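Local coordinates for protein thiamine pyrophosphokinase (Saccharomyces cerevisiae, PDB 1IG0) that transfers a pyrophosphate group from ATP to thiamine, forming the cofactor thiamine diphosphate and AMP, and works as a homodimer, at residues Glu10-Ile21 and Arg289-Phe297. Residues are numbered along the deposited sequence; the frame is centred on the assembly and turned at random.
Sequences ERIKIGTDLINI and RFVGDNCCF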
ATOM      1  N   GLU B  10      13.329  15.018  21.475  1.00 21.32           N
ATOM      2  CA  GLU B  10      13.929  14.266  20.376  1.00 22.80           C
ATOM      3  C   GLU B  10      14.750  13.025  20.738  1.00 22.45           C
ATOM      4  O   GLU B  10      14.871  12.106  19.925  1.00 21.70           O
ATOM      5  CB  GLU B  10      14.766  15.205  19.511  1.00 23.59           C
ATOM      6  CG  GLU B  10      14.637  14.927  18.025  1.00 26.72           C
ATOM      7  CD  GLU B  10      13.187  14.806  17.580  1.00 25.99           C
ATOM      8  OE1 GLU B  10      12.376  15.701  17.898  1.00 27.08           O
ATOM      9  OE2 GLU B  10      12.859  13.811  16.904  1.00 27.06           O
ATOM     10  N   ARG B  11      15.311  12.986  21.941  1.00 22.27           N
ATOM     11  CA  ARG B  11      16.107  11.832  22.356  1.00 22.51           C
ATOM     12  C   ARG B  11      15.939  11.462  23.828  1.00 22.85           C
ATOM     13  O   ARG B  11      16.089  12.305  24.713  1.00 22.73           O
ATOM     14  CB  ARG B  11      17.592  12.080  22.065  1.00 22.49           C
ATOM     15  CG  ARG B  11      17.975  12.056  20.588  1.00 22.30           C
ATOM     16  CD  ARG B  11      18.037  10.631  20.052  1.00 23.24           C
ATOM     17  NE  ARG B  11      18.454  10.579  18.652  1.00 22.86           N
ATOM     18  CZ  ARG B  11      17.696  10.955  17.627  1.00 23.43           C
ATOM     19  NH1 ARG B  11      16.468  11.411  17.832  1.00 21.81           N
ATOM     20  NH2 ARG B  11      18.171  10.881  16.390  1.00 22.59           N
ATOM     21  N   ILE B  12      15.630  10.194  24.082  1.00 23.18           N
ATOM     22  CA  ILE B  12      15.461   9.698  25.444  1.00 23.71           C
ATOM     23  C   ILE B  12      16.089   8.314  25.553  1.00 24.68           C
ATOM     24  O   ILE B  12      16.559   7.746  24.563  1.00 23.86           O
ATOM     25  CB  ILE B  12      13.968   9.540  25.833  1.00 23.55           C
ATOM     26  CG1 ILE B  12      13.341   8.393  25.031  1.00 24.33           C
ATOM     27  CG2 ILE B  12      13.214  10.838  25.576  1.00 24.80           C
ATOM     28  CD1 ILE B  12      11.947   7.993  25.496  1.00 24.61           C
ATOM     29  N   LYS B  13      16.095   7.782  26.769  1.00 26.31           N
ATOM     30  CA  LYS B  13      16.605   6.447  27.040  1.00 29.20           C
ATOM     31  C   LYS B  13      15.442   5.720  27.697  1.00 31.01           C
ATOM     32  O   LYS B  13      14.821   6.230  28.625  1.00 30.66           O
ATOM     33  CB  LYS B  13      17.786   6.482  28.013  1.00 29.48           C
ATOM     34  CG  LYS B  13      19.141   6.807  27.392  1.00 31.78           C
ATOM     35  CD  LYS B  13      20.249   6.644  28.435  1.00 33.33           C
ATOM     36  CE  LYS B  13      21.641   6.762  27.832  1.00 35.50           C
ATOM     37  NZ  LYS B  13      21.869   8.080  27.187  1.00 37.01           N
ATOM     38  N   ILE B  14      15.132   4.537  27.199  1.00 33.45           N
ATOM     39  CA  ILE B  14      14.047   3.774  27.764  1.00 36.44           C
ATOM     40  C   ILE B  14      14.670   2.840  28.762  1.00 38.92           C
ATOM     41  O   ILE B  14      15.896   2.701  28.833  1.00 40.36           O
ATOM     42  CB  ILE B  14      13.287   2.957  26.694  1.00 35.90           C
ATOM     43  CG1 ILE B  14      14.144   1.782  26.176  1.00 35.66           C
ATOM     44  CG2 ILE B  14      12.919   3.864  25.536  1.00 35.50           C
ATOM     45  CD1 ILE B  14      13.454   0.940  25.129  1.00 35.33           C
ATOM     46  N   GLY B  15      13.852   2.211  29.582  1.00 41.95           N
ATOM     47  CA  GLY B  15      14.463   1.302  30.546  1.00 45.10           C
ATOM     48  C   GLY B  15      13.977  -0.154  30.425  1.00 47.49           C
ATOM     49  O   GLY B  15      13.426  -0.540  29.436  1.00 48.43           O
ATOM     50  N   THR B  16      14.118  -0.963  31.457  1.00 49.18           N
ATOM     51  CA  THR B  16      13.627  -2.323  31.520  1.00 51.00           C
ATOM     52  C   THR B  16      12.748  -2.306  32.779  1.00 52.04           C
ATOM     53  O   THR B  16      12.496  -3.324  33.422  1.00 52.87           O
ATOM     54  CB  THR B  16      14.812  -3.301  31.661  1.00 51.47           C
ATOM     55  OG1 THR B  16      15.845  -2.723  32.463  1.00 51.88           O
ATOM     56  CG2 THR B  16      15.384  -3.668  30.320  1.00 51.39           C
ATOM     57  N   ASP B  17      12.410  -1.074  33.152  1.00 53.05           N
ATOM     58  CA  ASP B  17      11.583  -0.740  34.310  1.00 53.42           C
ATOM     59  C   ASP B  17      10.765  -1.861  34.972  1.00 53.59           C
ATOM     60  O   ASP B  17      11.013  -2.270  36.115  1.00 53.89           O
ATOM     61  CB  ASP B  17      10.635   0.414  33.944  1.00 54.00           C
ATOM     62  CG  ASP B  17      11.371   1.668  33.547  1.00 54.41           C
ATOM     63  OD1 ASP B  17      12.173   2.136  34.374  1.00 54.86           O
ATOM     64  OD2 ASP B  17      11.149   2.186  32.428  1.00 55.41           O
ATOM     65  N   LEU B  18       9.778  -2.355  34.241  1.00 53.14           N
ATOM     66  CA  LEU B  18       8.921  -3.426  34.736  1.00 52.49           C
ATOM     67  C   LEU B  18       8.589  -4.340  33.564  1.00 51.82           C
ATOM     68  O   LEU B  18       8.669  -5.570  33.655  1.00 52.69           O
ATOM     69  CB  LEU B  18       7.619  -2.851  35.293  1.00 52.50           C
ATOM     70  CG  LEU B  18       7.703  -1.697  36.295  1.00 52.75           C
ATOM     71  CD1 LEU B  18       6.318  -1.094  36.502  1.00 52.61           C
ATOM     72  CD2 LEU B  18       8.276  -2.191  37.613  1.00 52.66           C
ATOM     73  N   ILE B  19       8.213  -3.694  32.467  1.00 50.57           N
ATOM     74  CA  ILE B  19       7.839  -4.334  31.216  1.00 49.56           C
ATOM     75  C   ILE B  19       8.533  -5.659  30.928  1.00 49.76           C
ATOM     76  O   ILE B  19       9.573  -5.982  31.505  1.00 50.60           O
ATOM     77  CB  ILE B  19       8.125  -3.400  30.032  1.00 49.09           C
ATOM     78  CG1 ILE B  19       9.634  -3.164  29.922  1.00 47.94           C
ATOM     79  CG2 ILE B  19       7.404  -2.076  30.226  1.00 46.46           C
ATOM     80  CD1 ILE B  19      10.065  -2.478  28.641  1.00 51.16           C
ATOM     81  N   ASN B  20       7.953  -6.414  30.003  1.00 49.27           N
ATOM     82  CA  ASN B  20       8.501  -7.702  29.614  1.00 48.65           C
ATOM     83  C   ASN B  20       8.770  -7.761  28.117  1.00 47.61           C
ATOM     84  O   ASN B  20       7.870  -7.572  27.297  1.00 47.82           O
ATOM     85  CB  ASN B  20       7.549  -8.822  30.031  1.00 49.15           C
ATOM     86  CG  ASN B  20       7.462  -8.975  31.536  1.00 49.67           C
ATOM     87  OD1 ASN B  20       8.449  -9.300  32.196  1.00 50.00           O
ATOM     88  ND2 ASN B  20       6.279  -8.736  32.086  1.00 49.43           N
ATOM     89  N   ILE B  21      10.027  -8.019  27.778  1.00 46.13           N
ATOM     90  CA  ILE B  21      10.468  -8.109  26.397  1.00 44.99           C
ATOM     91  C   ILE B  21      10.353  -9.543  25.916  1.00 44.92           C
ATOM     92  O   ILE B  21      11.027 -10.445  26.412  1.00 45.06           O
ATOM     93  CB  ILE B  21      11.925  -7.634  26.270  1.00 44.63           C
ATOM     94  CG1 ILE B  21      12.021  -6.183  26.747  1.00 43.66           C
ATOM     95  CG2 ILE B  21      12.402  -7.763  24.831  1.00 42.41           C
ATOM     96  CD1 ILE B  21      13.441  -5.690  26.957  1.00 47.33           C
ATOM     97  N   ARG B 289       8.341   8.533  14.882  1.00 18.70           N
ATOM     98  CA  ARG B 289       9.777   8.416  14.672  1.00 19.64           C
ATOM     99  C   ARG B 289      10.453   7.940  15.950  1.00 19.24           C
ATOM    100  O   ARG B 289       9.942   8.151  17.048  1.00 18.74           O
ATOM    101  CB  ARG B 289      10.369   9.767  14.245  1.00 21.78           C
ATOM    102  CG  ARG B 289      10.579  10.742  15.394  1.00 26.77           C
ATOM    103  CD  ARG B 289      11.036  12.104  14.912  1.00 29.85           C
ATOM    104  NE  ARG B 289       9.957  12.831  14.256  1.00 34.53           N
ATOM    105  CZ  ARG B 289       9.597  14.071  14.565  1.00 32.10           C
ATOM    106  NH1 ARG B 289      10.231  14.730  15.527  1.00 33.24           N
ATOM    107  NH2 ARG B 289       8.606  14.653  13.907  1.00 32.47           N
ATOM    108  N   PHE B 290      11.600   7.287  15.801  1.00 18.12           N
ATOM    109  CA  PHE B 290      12.350   6.791  16.948  1.00 18.99           C
ATOM    110  C   PHE B 290      13.029   7.949  17.680  1.00 18.85           C
ATOM    111  O   PHE B 290      13.584   8.851  17.051  1.00 19.81           O
ATOM    112  CB  PHE B 290      13.435   5.809  16.491  1.00 19.21           C
ATOM    113  CG  PHE B 290      12.909   4.569  15.824  1.00 19.54           C
ATOM    114  CD1 PHE B 290      13.558   4.048  14.709  1.00 20.68           C
ATOM    115  CD2 PHE B 290      11.792   3.901  16.322  1.00 20.18           C
ATOM    116  CE1 PHE B 290      13.108   2.883  14.098  1.00 19.67           C
ATOM    117  CE2 PHE B 290      11.333   2.732  15.717  1.00 20.54           C
ATOM    118  CZ  PHE B 290      11.993   2.222  14.603  1.00 20.84           C
ATOM    119  N   VAL B 291      12.981   7.927  19.008  1.00 18.99           N
ATOM    120  CA  VAL B 291      13.636   8.956  19.808  1.00 18.85           C
ATOM    121  C   VAL B 291      14.544   8.278  20.822  1.00 19.80           C
ATOM    122  O   VAL B 291      15.377   8.921  21.458  1.00 20.95           O
ATOM    123  CB  VAL B 291      12.625   9.863  20.546  1.00 18.08           C
ATOM    124  CG1 VAL B 291      11.824  10.659  19.534  1.00 18.37           C
ATOM    125  CG2 VAL B 291      11.710   9.030  21.433  1.00 17.49           C
ATOM    126  N   GLY B 292      14.373   6.967  20.971  1.00 20.12           N
ATOM    127  CA  GLY B 292      15.212   6.221  21.888  1.00 20.13           C
ATOM    128  C   GLY B 292      16.623   6.234  21.334  1.00 20.23           C
ATOM    129  O   GLY B 292      16.826   5.989  20.145  1.00 19.78           O
ATOM    130  N   ASP B 293      17.598   6.536  22.186  1.00 20.85           N
ATOM    131  CA  ASP B 293      18.997   6.589  21.773  1.00 22.05           C
ATOM    132  C   ASP B 293      19.432   5.399  20.927  1.00 22.79           C
ATOM    133  O   ASP B 293      19.991   5.569  19.842  1.00 22.96           O
ATOM    134  CB  ASP B 293      19.909   6.662  23.001  1.00 22.64           C
ATOM    135  CG  ASP B 293      20.163   8.079  23.463  1.00 22.60           C
ATOM    136  OD1 ASP B 293      20.773   8.239  24.542  1.00 23.22           O
ATOM    137  OD2 ASP B 293      19.769   9.027  22.752  1.00 24.16           O
ATOM    138  N   ASN B 294      19.166   4.196  21.424  1.00 24.13           N
ATOM    139  CA  ASN B 294      19.580   2.982  20.731  1.00 25.09           C
ATOM    140  C   ASN B 294      18.506   1.909  20.581  1.00 24.45           C
ATOM    141  O   ASN B 294      18.785   0.833  20.051  1.00 24.03           O
ATOM    142  CB  ASN B 294      20.768   2.367  21.462  1.00 28.34           C
ATOM    143  CG  ASN B 294      20.436   2.015  22.899  1.00 31.05           C
ATOM    144  OD1 ASN B 294      20.363   2.890  23.763  1.00 36.02           O
ATOM    145  ND2 ASN B 294      20.211   0.733  23.158  1.00 34.42           N
ATOM    146  N   CYS B 295      17.293   2.176  21.051  1.00 23.04           N
ATOM    147  CA  CYS B 295      16.233   1.182  20.930  1.00 23.02           C
ATOM    148  C   CYS B 295      14.836   1.725  21.196  1.00 22.74           C
ATOM    149  O   CYS B 295      14.663   2.744  21.866  1.00 21.30           O
ATOM    150  CB  CYS B 295      16.513  -0.003  21.864  1.00 23.11           C
ATOM    151  SG  CYS B 295      16.600   0.407  23.621  1.00 26.12           S
ATOM    152  N   CYS B 296      13.846   1.028  20.651  1.00 22.53           N
ATOM    153  CA  CYS B 296      12.444   1.389  20.798  1.00 23.01           C
ATOM    154  C   CYS B 296      11.657   0.140  21.178  1.00 22.35           C
ATOM    155  O   CYS B 296      11.875  -0.933  20.615  1.00 23.42           O
ATOM    156  CB  CYS B 296      11.917   1.962  19.481  1.00 23.46           C
ATOM    157  SG  CYS B 296      10.160   2.338  19.481  1.00 28.37           S
ATOM    158  N   PHE B 297      10.745   0.282  22.134  1.00 21.42           N
ATOM    159  CA  PHE B 297       9.935  -0.837  22.597  1.00 20.82           C
ATOM    160  C   PHE B 297       8.482  -0.670  22.176  1.00 20.44           C
ATOM    161  O   PHE B 297       7.881   0.382  22.393  1.00 20.04           O
ATOM    162  CB  PHE B 297      10.017  -0.942  24.123  1.00 21.38           C
ATOM    163  CG  PHE B 297       9.197  -2.060  24.707  1.00 22.54           C
ATOM    164  CD1 PHE B 297       9.539  -3.390  24.479  1.00 22.76           C
ATOM    165  CD2 PHE B 297       8.086  -1.777  25.499  1.00 23.37           C
ATOM    166  CE1 PHE B 297       8.787  -4.427  25.037  1.00 23.83           C
ATOM    167  CE2 PHE B 297       7.326  -2.803  26.061  1.00 23.44           C
ATOM    168  CZ  PHE B 297       7.676  -4.130  25.830  1.00 23.05           C
TER
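The backbone of Ile12 is held between Val291 and Asp293 by two hydrogen bonds, Ile12 N to Val291 O and Asp293 N to Ile12 O, each 2.9 Å. Together they make a single beta bridge between Ile12 and Gly292 rather than a continuous ladder. Charged pairs close this end of the contact. Arg289 offers NH1 to the syn side of Glu10 OE2 in a salt bridge of 3.1 Å. The bond is nearly straight (165° at the hydrogen), and the two flat groups are tilted modestly against each other. Asp293 OD1 takes Lys13 NZ in a second salt bridge of 2.9 Å, while its OD2 lies against the aliphatic part of Arg11. Further along, Ile14 CD1 packs on Cys295 SG at 3.5 Å and on CB of Phe297. Ile19 CD1 sits over the centre of one face of the Phe297 ring, a CH-pi contact 3.8 Å from the centroid; with CG1 turned between the backbone N and the carbonyl carbon (chi1 65°), the branch reaches the ring. Arg11 bends back so that NH1 bonds Glu10 O at 2.7 Å, and its NH2 goes on to Asn245. Glu10 OE1 forms a salt bridge with Lys269. A leucine in place of Arg289 would probably leave Glu10 OE2 without its mate in this contact, with Lys269 still holding OE1. The side chain of Arg289 comes to about 5 Å from a bound thiamine. The loop joining strands 4-7 and 23-26 runs beside the start of strand 295-300, which lies between strands 235-238 and 260-266: Ile14 and Ile19 touch Arg266, and Ile14, Ile21 and Cys295 meet Leu236.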